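Local coordinates for protein putative LacI-family transcriptional regulator (Bacteroides fragilis, PDB 3GBV) that probably regulates transcription as a LacI-family regulator, its periplasmic-binding-protein-like domain sensing a small ligand between two lobes, at residues Leu128-Val133 with Val246-Ala251. Residues are numbered along the deposited sequence; the frame is centred on the assembly and turned at random.
Sequences LMLLAV and VSFLIA
In the lobe of the periplasmic-binding-protein fold built on the mixed sheet, the last turn of helix 117-131 packs against strand 246-251 where that strand turns a corner at Ser247. Leu131 and Phe248 carry most of the contact, and the two methyl branches of Leu131 divide the work. Leu131 CD1 meets the Phe248 ring obliquely at its CE2 and CZ carbons, 3.5 Å from Phe248 CE2. Leu131 CD2 lies against the serine, 3.7 Å from Ser247 CB. The two side chains run antiparallel alongside one another, the leucine reaching back toward the strand as the ring reaches toward the helix. Ser247 CB itself stands over one face of the Phe248 ring, 4.3 Å above its plane and displaced toward the rim. Phe248 has CG beside its backbone N (chi1 -61°), which extends the ring from the strand toward the helix end. There Leu130 adds a looser touch, with Leu130 CD2 4.5 Å from Phe248 CZ and again oblique to the ring. The backbones stay well apart, the CA atoms of Leu131 and Ser247 being 8.6 Å from each other. Leu131 and Ser247 also meet Ser227 of the adjacent strand 227-231. Leu130 of the second subunit packs on Phe248, and Leu131 of that subunit on Leu130, which places this patch at the dimer interface. Joining the helix to the sheet here is therefore a matter of shape and apolar burial: methyl groups, a serine methylene and a buried aromatic ring form a small hydrophobic surface that the partner subunit helps to cover.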
loop_
_atom_site.group_PDB
_atom_site.type_symbol
_atom_site.label_atom_id
_atom_site.label_comp_id
_atom_site.label_asym_id
_atom_site.label_seq_id
_atom_site.Cartn_x
_atom_site.Cartn_y
_atom_site.Cartn_z
ATOM N N LEU A 128 -3.451 -9.657 -12.892
ATOM C CA LEU A 128 -2.810 -10.479 -13.908
ATOM C C LEU A 128 -3.485 -10.291 -15.266
ATOM O O LEU A 128 -2.820 -10.237 -16.307
ATOM C CB LEU A 128 -2.863 -11.957 -13.533
ATOM C CG LEU A 128 -2.172 -12.865 -14.556
ATOM C CD1 LEU A 128 -0.667 -12.725 -14.401
ATOM C CD2 LEU A 128 -2.594 -14.309 -14.357
HETATM N N MSE A 129 -4.808 -10.189 -15.250
HETATM C CA MSE A 129 -5.573 -10.023 -16.482
HETATM C C MSE A 129 -5.420 -8.650 -17.127
HETATM O O MSE A 129 -5.751 -8.473 -18.296
HETATM C CB MSE A 129 -7.048 -10.323 -16.219
HETATM C CG MSE A 129 -7.279 -11.782 -15.910
HETATM SE SE MSE A 129 -6.569 -12.855 -17.426
HETATM C CE MSE A 129 -4.919 -13.598 -16.796
ATOM N N LEU A 130 -4.948 -7.680 -16.350
ATOM C CA LEU A 130 -4.707 -6.323 -16.844
ATOM C C LEU A 130 -3.445 -6.441 -17.702
ATOM O O LEU A 130 -3.244 -5.704 -18.667
ATOM C CB LEU A 130 -4.428 -5.364 -15.676
ATOM C CG LEU A 130 -3.908 -3.965 -16.062
ATOM C CD1 LEU A 130 -5.057 -3.143 -16.636
ATOM C CD2 LEU A 130 -3.308 -3.252 -14.843
ATOM N N LEU A 131 -2.609 -7.394 -17.306
ATOM C CA LEU A 131 -1.335 -7.706 -17.939
ATOM C C LEU A 131 -1.508 -8.649 -19.136
ATOM O O LEU A 131 -0.889 -8.460 -20.184
ATOM C CB LEU A 131 -0.442 -8.387 -16.902
ATOM C CG LEU A 131 0.990 -7.962 -16.619
ATOM C CD1 LEU A 131 1.049 -6.513 -16.208
ATOM C CD2 LEU A 131 1.532 -8.842 -15.514
ATOM N N ALA A 132 -2.356 -9.664 -18.967
ATOM C CA ALA A 132 -2.588 -10.671 -20.001
ATOM C C ALA A 132 -3.897 -10.516 -20.755
ATOM O O ALA A 132 -4.476 -11.507 -21.206
ATOM C CB ALA A 132 -2.527 -12.051 -19.383
ATOM N N VAL A 133 -4.343 -9.277 -20.909
ATOM C CA VAL A 133 -5.593 -8.975 -21.593
ATOM C C VAL A 133 -6.004 -10.008 -22.640
ATOM O O VAL A 133 -6.963 -10.762 -22.440
ATOM C CB VAL A 133 -5.524 -7.606 -22.285
ATOM C CG1 VAL A 133 -6.901 -6.947 -22.255
ATOM C CG2 VAL A 133 -4.474 -6.731 -21.608
ATOM N N VAL A 246 9.512 -9.689 -12.892
ATOM C CA VAL A 246 8.284 -9.642 -12.107
ATOM C C VAL A 246 7.639 -8.274 -12.380
ATOM O O VAL A 246 8.320 -7.247 -12.349
ATOM C CB VAL A 246 8.583 -9.788 -10.599
ATOM C CG1 VAL A 246 7.335 -9.484 -9.777
ATOM C CG2 VAL A 246 9.074 -11.194 -10.304
ATOM N N SER A 247 6.337 -8.273 -12.665
ATOM C CA SER A 247 5.600 -7.040 -12.964
ATOM C C SER A 247 4.937 -6.432 -11.736
ATOM O O SER A 247 4.900 -5.215 -11.580
ATOM C CB SER A 247 4.519 -7.298 -14.018
ATOM O OG SER A 247 5.081 -7.812 -15.208
ATOM N N PHE A 248 4.398 -7.287 -10.881
ATOM C CA PHE A 248 3.750 -6.830 -9.670
ATOM C C PHE A 248 4.119 -7.765 -8.523
ATOM O O PHE A 248 4.359 -8.961 -8.724
ATOM C CB PHE A 248 2.218 -6.846 -9.810
ATOM C CG PHE A 248 1.676 -5.963 -10.906
ATOM C CD1 PHE A 248 1.936 -4.596 -10.920
ATOM C CD2 PHE A 248 0.859 -6.498 -11.902
ATOM C CE1 PHE A 248 1.391 -3.778 -11.908
ATOM C CE2 PHE A 248 0.310 -5.683 -12.897
ATOM C CZ PHE A 248 0.574 -4.320 -12.901
ATOM N N LEU A 249 4.172 -7.193 -7.326
ATOM C CA LEU A 249 4.411 -7.951 -6.110
ATOM C C LEU A 249 3.290 -7.518 -5.166
ATOM O O LEU A 249 2.954 -6.335 -5.083
ATOM C CB LEU A 249 5.776 -7.632 -5.485
ATOM C CG LEU A 249 7.018 -8.180 -6.201
ATOM C CD1 LEU A 249 8.283 -7.684 -5.500
ATOM C CD2 LEU A 249 6.971 -9.707 -6.221
ATOM N N ILE A 250 2.694 -8.483 -4.479
ATOM C CA ILE A 250 1.633 -8.191 -3.533
ATOM C C ILE A 250 2.220 -8.355 -2.145
ATOM O O ILE A 250 2.785 -9.395 -1.824
ATOM C CB ILE A 250 0.447 -9.141 -3.730
ATOM C CG1 ILE A 250 -0.162 -8.894 -5.125
ATOM C CG2 ILE A 250 -0.567 -8.945 -2.611
ATOM C CD1 ILE A 250 -1.197 -9.925 -5.567
ATOM N N ALA A 251 2.113 -7.311 -1.330
ATOM C CA ALA A 251 2.657 -7.349 0.021
ATOM C C ALA A 251 1.553 -7.466 1.062
ATOM O O ALA A 251 0.394 -7.150 0.792
ATOM C CB ALA A 251 3.489 -6.102 0.276
#